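Local coordinates for protein putative marr-family transcriptional repressor (Streptomyces coelicolor, PDB 3ZPL) that binds DNA through a winged-helix motif and probably acts as a MarR-family transcriptional regulator, at residues H56-L61 with A94-N99; G60-L65 with G100-E105; R72-E77 with P108-G113. All blocks are in the same frame, centred on the assembly; numbering follows the deposited sequence.

Contact 1 (H56-L61 with A94-N99); sequences HVYYGL and ARLEKN. With nucleotides of chain D.
Tyr58, in the first turn of helix 56-66, turns its ring edge on to the side chain of Arg95, near the C-terminal end of helix 86-98. The carbon CE2 of Tyr58 lies 3.6 Å from NE of Arg95, over one face of the guanidinium, and the two flat groups stand almost perpendicular, 88° apart. The aromatic edge thus meets the guanidinium face at about a right angle. Further round the same ring, CD2 of Tyr58 packs 3.9 Å from CD2 of Leu96, while the hydroxyl points into the DNA backbone, where OH makes a weak hydrogen bond of 3.3 Å to OP2 of DC13 of chain D. One turn on, Leu61 adds an apolar touch, its CD1 4.2 Å from CD1 of Leu96, and also rests on Leu89 and Ala92 of the same helix. With CG of Arg95 anti to the backbone N (chi1 -169°) and further bends at chi2 and chi3, the guanidinium reaches the neighbouring phosphate. There NH2 of Arg95 donates a 2.8 Å bond to OP1 of DT12 of chain D, and NE of Arg95 adds a weak one of 3.0 Å to the same oxygen. A second partner of NH2, the carbonyl of Gly53, helps fix the group's rotation. In the winged-helix motif, helix 86-98 takes the place of the recognition helix. The contact joins apolar packing between the two helices to a polar side that meets the DNA, setting an aromatic hydroxyl and a guanidinium against successive phosphates, where the positive charge probably offsets that of the DNA.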
loop_
_atom_site.group_PDB
_atom_site.type_symbol
_atom_site.label_atom_id
_atom_site.label_comp_id
_atom_site.label_asym_id
_atom_site.label_seq_id
_atom_site.Cartn_x
_atom_site.Cartn_y
_atom_site.Cartn_z
ATOM N N HIS A 56 5.643 8.303 -3.453
ATOM C CA HIS A 56 6.138 8.056 -2.094
ATOM C C HIS A 56 7.324 7.114 -2.064
ATOM O O HIS A 56 8.246 7.317 -1.291
ATOM C CB HIS A 56 5.032 7.532 -1.181
ATOM C CG HIS A 56 5.441 7.428 0.259
ATOM N ND1 HIS A 56 4.992 6.425 1.092
ATOM C CD2 HIS A 56 6.242 8.210 1.024
ATOM C CE1 HIS A 56 5.484 6.599 2.307
ATOM N NE2 HIS A 56 6.247 7.675 2.294
ATOM N N VAL A 57 7.307 6.084 -2.896
ATOM C CA VAL A 57 8.352 5.067 -2.824
ATOM C C VAL A 57 9.701 5.658 -3.213
ATOM O O VAL A 57 10.705 5.412 -2.539
ATOM C CB VAL A 57 8.063 3.863 -3.738
ATOM C CG1 VAL A 57 9.047 2.741 -3.440
ATOM C CG2 VAL A 57 6.626 3.387 -3.558
ATOM N N TYR A 58 9.704 6.448 -4.284
ATOM C CA TYR A 58 10.901 7.158 -4.734
ATOM C C TYR A 58 11.464 8.066 -3.629
ATOM O O TYR A 58 12.621 7.950 -3.246
ATOM C CB TYR A 58 10.575 7.981 -5.978
ATOM C CG TYR A 58 10.376 7.169 -7.263
ATOM C CD1 TYR A 58 10.067 5.813 -7.241
ATOM C CD2 TYR A 58 10.442 7.782 -8.486
ATOM C CE1 TYR A 58 9.857 5.092 -8.409
ATOM C CE2 TYR A 58 10.225 7.071 -9.649
ATOM C CZ TYR A 58 9.943 5.720 -9.606
ATOM O OH TYR A 58 9.757 5.040 -10.790
ATOM N N TYR A 59 10.646 8.980 -3.124
ATOM C CA TYR A 59 11.040 9.838 -2.003
ATOM C C TYR A 59 11.749 9.044 -0.909
ATOM O O TYR A 59 12.787 9.486 -0.383
ATOM C CB TYR A 59 9.816 10.538 -1.426
ATOM C CG TYR A 59 10.111 11.550 -0.357
ATOM C CD1 TYR A 59 10.403 12.867 -0.682
ATOM C CD2 TYR A 59 10.071 11.202 0.985
ATOM C CE1 TYR A 59 10.654 13.819 0.298
ATOM C CE2 TYR A 59 10.319 12.139 1.979
ATOM C CZ TYR A 59 10.615 13.448 1.622
ATOM O OH TYR A 59 10.864 14.376 2.593
ATOM N N GLY A 60 11.201 7.879 -0.563
ATOM C CA GLY A 60 11.823 6.978 0.423
ATOM C C GLY A 60 13.255 6.582 0.065
ATOM O O GLY A 60 14.120 6.482 0.940
ATOM N N LEU A 61 13.504 6.358 -1.228
ATOM C CA LEU A 61 14.830 5.976 -1.680
ATOM C C LEU A 61 15.807 7.114 -1.407
ATOM O O LEU A 61 16.888 6.897 -0.862
ATOM C CB LEU A 61 14.817 5.621 -3.160
ATOM C CG LEU A 61 13.856 4.515 -3.602
ATOM C CD1 LEU A 61 13.921 4.296 -5.112
ATOM C CD2 LEU A 61 14.140 3.205 -2.881
ATOM N N ALA A 94 16.786 4.911 -12.774
ATOM C CA ALA A 94 16.924 5.498 -14.109
ATOM C C ALA A 94 16.155 6.795 -14.162
ATOM O O ALA A 94 16.623 7.797 -14.728
ATOM C CB ALA A 94 16.409 4.557 -15.179
ATOM N N ARG A 95 14.986 6.789 -13.535
ATOM C CA ARG A 95 14.086 7.931 -13.560
ATOM C C ARG A 95 14.636 9.068 -12.671
ATOM O O ARG A 95 14.559 10.233 -13.051
ATOM C CB ARG A 95 12.674 7.498 -13.121
ATOM C CG ARG A 95 11.561 8.515 -13.338
ATOM C CD ARG A 95 11.420 9.471 -12.145
ATOM N NE ARG A 95 10.044 9.936 -11.893
ATOM C CZ ARG A 95 9.722 10.933 -11.063
ATOM N NH1 ARG A 95 10.663 11.612 -10.408
ATOM N NH2 ARG A 95 8.448 11.286 -10.902
ATOM N N LEU A 96 15.182 8.709 -11.506
ATOM C CA LEU A 96 15.752 9.690 -10.583
ATOM C C LEU A 96 17.067 10.280 -11.106
ATOM O O LEU A 96 17.367 11.467 -10.894
ATOM C CB LEU A 96 15.961 9.061 -9.211
ATOM C CG LEU A 96 14.701 8.555 -8.488
ATOM C CD1 LEU A 96 15.078 7.727 -7.269
ATOM C CD2 LEU A 96 13.805 9.703 -8.076
ATOM N N GLU A 97 17.857 9.440 -11.771
ATOM C CA GLU A 97 19.073 9.874 -12.424
ATOM C C GLU A 97 18.740 10.866 -13.517
ATOM O O GLU A 97 19.408 11.906 -13.641
ATOM C CB GLU A 97 19.809 8.660 -13.005
ATOM C CG GLU A 97 21.214 8.946 -13.507
ATOM C CD GLU A 97 21.984 7.674 -13.809
ATOM O OE1 GLU A 97 21.416 6.784 -14.480
ATOM O OE2 GLU A 97 23.164 7.566 -13.387
ATOM N N LYS A 98 17.713 10.557 -14.311
ATOM C CA LYS A 98 17.261 11.470 -15.373
ATOM C C LYS A 98 16.959 12.851 -14.831
ATOM O O LYS A 98 17.506 13.825 -15.329
ATOM C CB LYS A 98 16.070 10.901 -16.155
ATOM C CG LYS A 98 16.537 9.936 -17.235
ATOM C CD LYS A 98 15.406 9.554 -18.178
ATOM C CE LYS A 98 15.853 8.523 -19.221
ATOM N NZ LYS A 98 16.538 7.349 -18.601
ATOM N N ASN A 99 16.151 12.958 -13.780
ATOM C CA ASN A 99 15.899 14.280 -13.240
ATOM C C ASN A 99 16.999 14.832 -12.317
ATOM O O ASN A 99 16.869 15.924 -11.784
ATOM C CB ASN A 99 14.460 14.481 -12.674
ATOM C CG ASN A 99 13.930 13.305 -11.915
ATOM O OD1 ASN A 99 12.889 12.752 -12.267
ATOM N ND2 ASN A 99 14.629 12.909 -10.873
ATOM P P DT D 12 7.074 7.996 -12.816
ATOM O OP1 DT D 12 7.223 8.853 -11.600
ATOM O OP2 DT D 12 8.175 7.826 -13.807
ATOM O "O5'" DT D 12 6.699 6.508 -12.393
ATOM C "C5'" DT D 12 5.613 6.286 -11.503
ATOM C "C4'" DT D 12 5.295 4.815 -11.485
ATOM O "O4'" DT D 12 4.916 4.376 -12.806
ATOM C "C3'" DT D 12 6.464 3.922 -11.059
ATOM O "O3'" DT D 12 6.067 3.360 -9.809
ATOM C "C2'" DT D 12 6.623 2.937 -12.207
ATOM C "C1'" DT D 12 5.296 3.025 -12.930
ATOM N N1 DT D 12 5.331 2.694 -14.371
ATOM C C2 DT D 12 4.571 1.637 -14.825
ATOM O O2 DT D 12 3.860 0.964 -14.097
ATOM N N3 DT D 12 4.670 1.398 -16.175
ATOM C C4 DT D 12 5.434 2.097 -17.089
ATOM O O4 DT D 12 5.399 1.788 -18.277
ATOM C C5 DT D 12 6.208 3.191 -16.542
ATOM C C7 DT D 12 7.073 3.999 -17.454
ATOM C C6 DT D 12 6.125 3.425 -15.227
ATOM P P DC D 13 6.908 2.228 -9.110
ATOM O OP1 DC D 13 6.523 2.215 -7.675
ATOM O OP2 DC D 13 8.326 2.404 -9.488
ATOM O "O5'" DC D 13 6.258 0.903 -9.714
ATOM C "C5'" DC D 13 4.954 0.472 -9.245
ATOM C "C4'" DC D 13 4.643 -0.905 -9.776
ATOM O "O4'" DC D 13 4.724 -0.863 -11.223
ATOM C "C3'" DC D 13 5.643 -1.970 -9.319
ATOM O "O3'" DC D 13 4.972 -3.128 -8.795
ATOM C "C2'" DC D 13 6.495 -2.214 -10.558
ATOM C "C1'" DC D 13 5.523 -1.936 -11.687
ATOM N N1 DC D 13 6.119 -1.541 -12.979
ATOM C C2 DC D 13 5.638 -2.133 -14.149
ATOM O O2 DC D 13 4.737 -2.971 -14.065
ATOM N N3 DC D 13 6.182 -1.793 -15.339
ATOM C C4 DC D 13 7.147 -0.872 -15.391
ATOM N N4 DC D 13 7.640 -0.547 -16.591
ATOM C C5 DC D 13 7.638 -0.229 -14.215
ATOM C C6 DC D 13 7.113 -0.604 -13.040
#

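Contact 2 (G60-L65 with G100-E105); sequences GLLVKL and GWVRRE. With nucleotides of chain C.
Trp101 meets Leu62 with the root of its side chain, its CB 4.3 Å from CD1 of Leu62, and not with the indole, which leads away to Glu121 and Val125 of helix 120-142. The guanidinium of Arg103 is used at its edge: NH1 of Arg103 reaches OE2 of Glu105 at 3.1 Å in a nearly straight salt bridge (168°), approached in the guanidinium plane but from above the plane of the carboxylate. The guanidinium of Arg104 is set obliquely to a phosphate, with its NH2 2.9 Å from OP1 of DT6 of chain C. Glu97 holds NH1 of Arg104 in a salt bridge and so helps to position it.

The apolar centre is Val102. Its CG1 stands anti to the backbone N (chi1 164°), which leaves CG2 for the helix, 3.7 Å from CD2 of Leu62 and 4.2 Å from CD1 of Leu65. Val102 also touches Val93 of helix 86-98, Leu62 reaches Leu126, and Leu65 rests on Leu73 and Leu118, so that the valine sits where helices and sheet converge. Gly100, with its positive phi, closes helix 86-98 in a Schellman motif and turns the chain into strand 102-106, the first strand of the wing. The contact thus splits by chemistry along a single strand: methyl groups seat the wing against helix 56-66, the ion pair of Arg103 and Glu105 follows the strand itself, and Arg104, shared between Glu97 and the DNA, probably lends its positive charge to the backbone of chain C.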
loop_
_atom_site.group_PDB
_atom_site.type_symbol
_atom_site.label_atom_id
_atom_site.label_comp_id
_atom_site.label_asym_id
_atom_site.label_seq_id
_atom_site.Cartn_x
_atom_site.Cartn_y
_atom_site.Cartn_z
ATOM N N GLY A 60 11.201 7.879 -0.563
ATOM C CA GLY A 60 11.823 6.978 0.423
ATOM C C GLY A 60 13.255 6.582 0.065
ATOM O O GLY A 60 14.120 6.482 0.940
ATOM N N LEU A 61 13.504 6.358 -1.228
ATOM C CA LEU A 61 14.830 5.976 -1.680
ATOM C C LEU A 61 15.807 7.114 -1.407
ATOM O O LEU A 61 16.888 6.897 -0.862
ATOM C CB LEU A 61 14.817 5.621 -3.160
ATOM C CG LEU A 61 13.856 4.515 -3.602
ATOM C CD1 LEU A 61 13.921 4.296 -5.112
ATOM C CD2 LEU A 61 14.140 3.205 -2.881
ATOM N N LEU A 62 15.404 8.343 -1.717
ATOM C CA LEU A 62 16.243 9.505 -1.429
ATOM C C LEU A 62 16.523 9.648 0.049
ATOM O O LEU A 62 17.636 9.935 0.448
ATOM C CB LEU A 62 15.587 10.776 -1.924
ATOM C CG LEU A 62 15.227 10.827 -3.402
ATOM C CD1 LEU A 62 15.015 12.275 -3.796
ATOM C CD2 LEU A 62 16.293 10.187 -4.274
ATOM N N VAL A 63 15.503 9.441 0.865
ATOM C CA VAL A 63 15.644 9.532 2.319
ATOM C C VAL A 63 16.647 8.510 2.839
ATOM O O VAL A 63 17.503 8.828 3.667
ATOM C CB VAL A 63 14.287 9.323 3.014
ATOM C CG1 VAL A 63 14.450 9.177 4.521
ATOM C CG2 VAL A 63 13.364 10.485 2.694
ATOM N N LYS A 64 16.580 7.288 2.333
ATOM C CA LYS A 64 17.509 6.285 2.815
ATOM C C LYS A 64 18.961 6.574 2.411
ATOM O O LYS A 64 19.884 6.245 3.161
ATOM C CB LYS A 64 17.109 4.886 2.383
ATOM C CG LYS A 64 17.930 3.823 3.088
ATOM C CD LYS A 64 18.015 4.029 4.593
ATOM C CE LYS A 64 18.991 3.051 5.212
ATOM N NZ LYS A 64 19.179 3.338 6.661
ATOM N N LEU A 65 19.168 7.150 1.226
ATOM C CA LEU A 65 20.536 7.502 0.762
ATOM C C LEU A 65 21.063 8.683 1.560
ATOM O O LEU A 65 22.163 8.628 2.118
ATOM C CB LEU A 65 20.537 7.863 -0.716
ATOM C CG LEU A 65 20.106 6.769 -1.691
ATOM C CD1 LEU A 65 20.187 7.289 -3.113
ATOM C CD2 LEU A 65 20.960 5.526 -1.515
ATOM N N GLY A 100 18.083 14.098 -12.146
ATOM C CA GLY A 100 19.280 14.646 -11.513
ATOM C C GLY A 100 19.383 14.524 -10.007
ATOM O O GLY A 100 20.321 15.054 -9.414
ATOM N N TRP A 101 18.449 13.816 -9.370
ATOM C CA TRP A 101 18.478 13.702 -7.918
ATOM C C TRP A 101 19.408 12.548 -7.466
ATOM O O TRP A 101 19.744 12.432 -6.278
ATOM C CB TRP A 101 17.071 13.493 -7.335
ATOM C CG TRP A 101 15.868 14.219 -7.803
ATOM C CD1 TRP A 101 14.718 13.610 -8.191
ATOM C CD2 TRP A 101 15.613 15.623 -7.855
ATOM N NE1 TRP A 101 13.772 14.528 -8.535
ATOM C CE2 TRP A 101 14.286 15.778 -8.331
ATOM C CE3 TRP A 101 16.372 16.770 -7.577
ATOM C CZ2 TRP A 101 13.698 17.023 -8.529
ATOM C CZ3 TRP A 101 15.779 18.024 -7.776
ATOM C CH2 TRP A 101 14.450 18.134 -8.243
ATOM N N VAL A 102 19.819 11.702 -8.402
ATOM C CA VAL A 102 20.656 10.536 -8.103
ATOM C C VAL A 102 21.689 10.322 -9.218
ATOM O O VAL A 102 21.464 10.708 -10.357
ATOM C CB VAL A 102 19.778 9.272 -7.942
ATOM C CG1 VAL A 102 20.585 7.986 -8.013
ATOM C CG2 VAL A 102 19.046 9.309 -6.615
ATOM N N ARG A 103 22.825 9.722 -8.882
ATOM C CA ARG A 103 23.820 9.308 -9.888
ATOM C C ARG A 103 24.381 7.957 -9.473
ATOM O O ARG A 103 24.229 7.546 -8.319
ATOM C CB ARG A 103 24.946 10.344 -10.016
ATOM C CG ARG A 103 25.775 10.523 -8.748
ATOM C CD ARG A 103 26.836 11.593 -8.899
ATOM N NE ARG A 103 27.657 11.703 -7.687
ATOM C CZ ARG A 103 28.775 11.017 -7.438
ATOM N NH1 ARG A 103 29.264 10.140 -8.310
ATOM N NH2 ARG A 103 29.421 11.206 -6.294
ATOM N N ARG A 104 25.003 7.268 -10.418
ATOM C CA ARG A 104 25.535 5.937 -10.191
ATOM C C ARG A 104 27.048 5.889 -10.330
ATOM O O ARG A 104 27.624 6.604 -11.140
ATOM C CB ARG A 104 24.937 4.962 -11.199
ATOM C CG ARG A 104 23.482 4.580 -10.929
ATOM C CD ARG A 104 22.679 4.507 -12.238
ATOM N NE ARG A 104 21.722 3.409 -12.263
ATOM C CZ ARG A 104 20.961 3.101 -13.308
ATOM N NH1 ARG A 104 21.036 3.821 -14.425
ATOM N NH2 ARG A 104 20.102 2.079 -13.232
ATOM N N GLU A 105 27.671 5.004 -9.557
ATOM C CA GLU A 105 29.081 4.681 -9.708
ATOM C C GLU A 105 29.272 3.174 -9.649
ATOM O O GLU A 105 28.437 2.445 -9.091
ATOM C CB GLU A 105 29.902 5.339 -8.598
ATOM C CG GLU A 105 30.456 6.694 -8.947
ATOM C CD GLU A 105 31.360 7.264 -7.863
ATOM O OE1 GLU A 105 31.581 6.600 -6.828
ATOM O OE2 GLU A 105 31.864 8.401 -8.053
ATOM P P DT C 6 21.432 -1.152 -12.062
ATOM O OP1 DT C 6 22.018 0.200 -12.241
ATOM O OP2 DT C 6 20.271 -1.312 -11.160
ATOM O "O5'" DT C 6 21.038 -1.735 -13.489
ATOM C "C5'" DT C 6 22.022 -1.870 -14.513
ATOM C "C4'" DT C 6 21.397 -2.482 -15.743
ATOM O "O4'" DT C 6 20.866 -3.794 -15.453
ATOM C "C3'" DT C 6 20.243 -1.671 -16.334
ATOM O "O3'" DT C 6 20.628 -1.304 -17.660
ATOM C "C2'" DT C 6 19.044 -2.601 -16.246
ATOM C "C1'" DT C 6 19.678 -3.980 -16.187
ATOM N N1 DT C 6 18.879 -5.008 -15.488
ATOM C C2 DT C 6 18.348 -6.055 -16.209
ATOM O O2 DT C 6 18.517 -6.192 -17.411
ATOM N N3 DT C 6 17.617 -6.950 -15.466
ATOM C C4 DT C 6 17.363 -6.894 -14.107
ATOM O O4 DT C 6 16.672 -7.757 -13.579
ATOM C C5 DT C 6 17.936 -5.760 -13.419
ATOM C C7 DT C 6 17.714 -5.613 -11.947
ATOM C C6 DT C 6 18.659 -4.890 -14.134
#

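Contact 3 (R72-E77 with P108-G113); sequences RLRMTE and PSDKRG. With nucleotides of chain C; nucleotides of chain D.
Arg74 lays one face of its guanidinium over the CA of Gly113, which sits 3.4 Å above the plane and off toward the rim, with NH2 of Arg74 the nearest atom at 3.5 Å. The bend at chi3 (60°) turns the group across the base of the wing loop, and CB of Asp110 comes to its edge, 4.1 Å from NH1 of Arg74. Lacking a side chain, Gly113 lets the plane settle directly on its backbone. Arg74 is the N-cap residue of helix 75-82; in the first turn, N and OG1 of Thr76 both bond to OP2 of DA5 of chain C, at 3.0 and 2.9 Å.

From the same loop, next to Gly113, Arg112 enters the minor groove. Its NH1 forms a salt bridge of 2.7 Å, poorly angled, with OD2 of Asp110, its NE bonds to an adenine N3, and one guanidinium face lies over O4' of DT22 of chain D. A leucine in its place would probably leave Asp110 without its ionic mate and the adenine N3 without its donor. Lys111 N meanwhile bonds to OP1 of DT22 of chain D. The chemistry implies division: helix 75-82 grips chain C, the wing, packed against Arg74, chain D and the minor groove.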
loop_
_atom_site.group_PDB
_atom_site.type_symbol
_atom_site.label_atom_id
_atom_site.label_comp_id
_atom_site.label_asym_id
_atom_site.label_seq_id
_atom_site.Cartn_x
_atom_site.Cartn_y
_atom_site.Cartn_z
ATOM N N ARG A 72 25.315 7.182 -0.116
ATOM C CA ARG A 72 25.305 6.152 -1.140
ATOM C C ARG A 72 24.960 4.816 -0.541
ATOM O O ARG A 72 25.103 4.599 0.655
ATOM C CB ARG A 72 26.664 6.086 -1.848
ATOM C CG ARG A 72 27.778 5.442 -1.020
ATOM C CD ARG A 72 29.134 5.689 -1.654
ATOM N NE ARG A 72 29.299 7.107 -1.900
ATOM C CZ ARG A 72 30.023 7.635 -2.892
ATOM N NH1 ARG A 72 30.679 6.852 -3.753
ATOM N NH2 ARG A 72 30.097 8.962 -3.018
ATOM N N LEU A 73 24.564 3.898 -1.411
ATOM C CA LEU A 73 24.149 2.567 -1.015
ATOM C C LEU A 73 24.151 1.709 -2.278
ATOM O O LEU A 73 23.777 2.176 -3.353
ATOM C CB LEU A 73 22.734 2.655 -0.441
ATOM C CG LEU A 73 22.391 1.961 0.881
ATOM C CD1 LEU A 73 23.400 2.247 1.984
ATOM C CD2 LEU A 73 21.003 2.393 1.317
ATOM N N ARG A 74 24.572 0.458 -2.170
ATOM C CA ARG A 74 24.537 -0.433 -3.332
ATOM C C ARG A 74 23.117 -0.836 -3.635
ATOM O O ARG A 74 22.305 -0.946 -2.730
ATOM C CB ARG A 74 25.428 -1.656 -3.119
ATOM C CG ARG A 74 26.874 -1.287 -3.406
ATOM C CD ARG A 74 27.815 -2.419 -3.064
ATOM N NE ARG A 74 27.529 -3.623 -3.828
ATOM C CZ ARG A 74 28.429 -4.373 -4.457
ATOM N NH1 ARG A 74 29.746 -4.072 -4.447
ATOM N NH2 ARG A 74 28.006 -5.455 -5.111
ATOM N N MET A 75 22.843 -1.092 -4.908
ATOM C CA MET A 75 21.478 -1.338 -5.375
ATOM C C MET A 75 20.684 -2.329 -4.521
ATOM O O MET A 75 19.600 -2.001 -4.032
ATOM C CB MET A 75 21.498 -1.834 -6.815
ATOM C CG MET A 75 22.187 -0.901 -7.803
ATOM S SD MET A 75 21.702 0.842 -7.639
ATOM C CE MET A 75 20.122 0.802 -8.466
ATOM N N THR A 76 21.202 -3.542 -4.344
ATOM C CA THR A 76 20.442 -4.565 -3.635
ATOM C C THR A 76 20.175 -4.099 -2.221
ATOM O O THR A 76 19.071 -4.329 -1.695
ATOM C CB THR A 76 21.137 -5.932 -3.615
ATOM O OG1 THR A 76 21.362 -6.357 -4.959
ATOM C CG2 THR A 76 20.277 -6.981 -2.910
ATOM N N GLU A 77 21.157 -3.451 -1.594
ATOM C CA GLU A 77 20.959 -2.942 -0.243
ATOM C C GLU A 77 19.810 -1.941 -0.210
ATOM O O GLU A 77 18.973 -1.942 0.694
ATOM C CB GLU A 77 22.229 -2.261 0.259
ATOM C CG GLU A 77 23.338 -3.196 0.710
ATOM C CD GLU A 77 24.709 -2.492 0.734
ATOM O OE1 GLU A 77 24.774 -1.253 0.977
ATOM O OE2 GLU A 77 25.735 -3.158 0.453
ATOM N N PRO A 108 34.416 -0.492 -6.888
ATOM C CA PRO A 108 35.764 -0.687 -7.414
ATOM C C PRO A 108 36.309 -2.133 -7.223
ATOM O O PRO A 108 36.999 -2.637 -8.112
ATOM C CB PRO A 108 36.596 0.358 -6.656
ATOM C CG PRO A 108 35.839 0.663 -5.410
ATOM C CD PRO A 108 34.418 0.182 -5.575
ATOM N N SER A 109 35.988 -2.775 -6.094
ATOM C CA SER A 109 36.436 -4.145 -5.812
ATOM C C SER A 109 35.667 -5.179 -6.608
ATOM O O SER A 109 36.211 -6.219 -6.985
ATOM C CB SER A 109 36.291 -4.463 -4.321
ATOM N N ASP A 110 34.395 -4.904 -6.849
ATOM C CA ASP A 110 33.524 -5.831 -7.554
ATOM C C ASP A 110 32.915 -5.122 -8.766
ATOM O O ASP A 110 31.956 -4.365 -8.625
ATOM C CB ASP A 110 32.439 -6.307 -6.594
ATOM C CG ASP A 110 31.710 -7.537 -7.095
ATOM O OD1 ASP A 110 31.634 -7.719 -8.335
ATOM O OD2 ASP A 110 31.194 -8.313 -6.251
ATOM N N LYS A 111 33.474 -5.361 -9.955
ATOM C CA LYS A 111 33.094 -4.610 -11.170
ATOM C C LYS A 111 31.671 -4.967 -11.640
ATOM O O LYS A 111 31.301 -4.761 -12.795
ATOM C CB LYS A 111 34.125 -4.856 -12.288
ATOM C CG LYS A 111 35.549 -4.404 -11.957
ATOM C CD LYS A 111 36.565 -4.891 -12.995
ATOM N N ARG A 112 30.872 -5.444 -10.694
ATOM C CA ARG A 112 29.564 -6.014 -10.924
ATOM C C ARG A 112 28.525 -5.156 -10.206
ATOM O O ARG A 112 27.407 -4.959 -10.684
ATOM C CB ARG A 112 29.589 -7.401 -10.296
ATOM C CG ARG A 112 28.487 -8.370 -10.680
ATOM C CD ARG A 112 29.068 -9.771 -10.819
ATOM N NE ARG A 112 28.687 -10.776 -9.815
ATOM C CZ ARG A 112 29.113 -10.840 -8.549
ATOM N NH1 ARG A 112 29.896 -9.905 -8.035
ATOM N NH2 ARG A 112 28.718 -11.849 -7.775
ATOM N N GLY A 113 28.905 -4.690 -9.020
ATOM C CA GLY A 113 28.067 -3.855 -8.202
ATOM C C GLY A 113 27.930 -2.446 -8.729
ATOM O O GLY A 113 28.759 -1.957 -9.497
ATOM P P DA C 5 24.432 -4.367 -6.960
ATOM O OP1 DA C 5 25.354 -3.210 -6.886
ATOM O OP2 DA C 5 23.513 -4.660 -5.832
ATOM O "O5'" DA C 5 23.646 -4.245 -8.337
ATOM C "C5'" DA C 5 24.402 -4.048 -9.534
ATOM C "C4'" DA C 5 23.539 -4.247 -10.757
ATOM O "O4'" DA C 5 23.029 -5.591 -10.836
ATOM C "C3'" DA C 5 22.294 -3.369 -10.886
ATOM O "O3'" DA C 5 22.609 -2.160 -11.580
ATOM C "C2'" DA C 5 21.311 -4.264 -11.641
ATOM C "C1'" DA C 5 22.116 -5.534 -11.903
ATOM N N9 DA C 5 21.358 -6.780 -11.936
ATOM C C8 DA C 5 20.784 -7.462 -10.894
ATOM N N7 DA C 5 20.125 -8.533 -11.263
ATOM C C5 DA C 5 20.276 -8.559 -12.642
ATOM C C6 DA C 5 19.796 -9.437 -13.630
ATOM N N6 DA C 5 19.053 -10.513 -13.365
ATOM N N1 DA C 5 20.116 -9.172 -14.916
ATOM C C2 DA C 5 20.852 -8.087 -15.181
ATOM N N3 DA C 5 21.355 -7.183 -14.340
ATOM C C4 DA C 5 21.028 -7.482 -13.070
ATOM P P DT D 22 34.605 -9.030 -11.263
ATOM O OP1 DT D 22 34.889 -8.072 -10.171
ATOM O OP2 DT D 22 35.610 -9.246 -12.333
ATOM O "O5'" DT D 22 34.215 -10.402 -10.556
ATOM C "C5'" DT D 22 33.733 -10.397 -9.194
ATOM C "C4'" DT D 22 33.059 -11.707 -8.860
ATOM O "O4'" DT D 22 32.433 -12.244 -10.040
ATOM C "C3'" DT D 22 34.008 -12.800 -8.372
ATOM O "O3'" DT D 22 34.018 -12.839 -6.943
ATOM C "C2'" DT D 22 33.449 -14.084 -8.969
ATOM C "C1'" DT D 22 32.303 -13.644 -9.867
ATOM N N1 DT D 22 32.261 -14.268 -11.206
ATOM C C2 DT D 22 31.420 -15.344 -11.376
ATOM O O2 DT D 22 30.765 -15.829 -10.467
ATOM N N3 DT D 22 31.403 -15.861 -12.647
ATOM C C4 DT D 22 32.109 -15.406 -13.743
ATOM O O4 DT D 22 31.966 -15.955 -14.830
ATOM C C5 DT D 22 32.956 -14.260 -13.497
ATOM C C7 DT D 22 33.764 -13.698 -14.626
ATOM C C6 DT D 22 32.981 -13.749 -12.259
ATOM P P DT D 21 32.346 -7.279 -17.461
ATOM O OP1 DT D 21 33.008 -5.941 -17.343
ATOM O OP2 DT D 21 32.814 -8.258 -18.485
ATOM O "O5'" DT D 21 32.392 -7.967 -16.028
ATOM C "C5'" DT D 21 31.807 -7.322 -14.891
ATOM C "C4'" DT D 21 31.675 -8.307 -13.752
ATOM O "O4'" DT D 21 30.789 -9.387 -14.117
ATOM C "C3'" DT D 21 32.990 -8.962 -13.323
ATOM O "O3'" DT D 21 33.246 -8.596 -11.962
ATOM C "C2'" DT D 21 32.772 -10.451 -13.566
ATOM C "C1'" DT D 21 31.266 -10.578 -13.519
ATOM N N1 DT D 21 30.656 -11.728 -14.235
ATOM C C2 DT D 21 29.914 -12.630 -13.502
ATOM O O2 DT D 21 29.785 -12.562 -12.290
ATOM N N3 DT D 21 29.345 -13.640 -14.242
ATOM C C4 DT D 21 29.430 -13.823 -15.609
ATOM O O4 DT D 21 28.854 -14.775 -16.137
ATOM C C5 DT D 21 30.206 -12.825 -16.318
ATOM C C7 DT D 21 30.351 -12.939 -17.802
ATOM C C6 DT D 21 30.755 -11.830 -15.606
#

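The three contacts illustrate how a winged helix passes from apolar interior to charged surface. Contacts 1 and 2 are buried, lie side by side and share Gly60 and Leu61 of helix 56-66; the first pairs that helix with helix 86-98, the second with the strand that follows, and a salt bridge from Glu97 to Arg104 links them. Contact 1 rests on a tyrosine ring and leucines, contact 2 on leucine and valine methyls, and both turn charge outward to phosphates. Contact 3, partly buried and about 18 Å from contact 1 between centres, has little apolar packing: guanidinium groups, backbone and DNA dominate. Leu65 packing on Leu73 connects it with contact 2, and both reach the same antiparallel sheet.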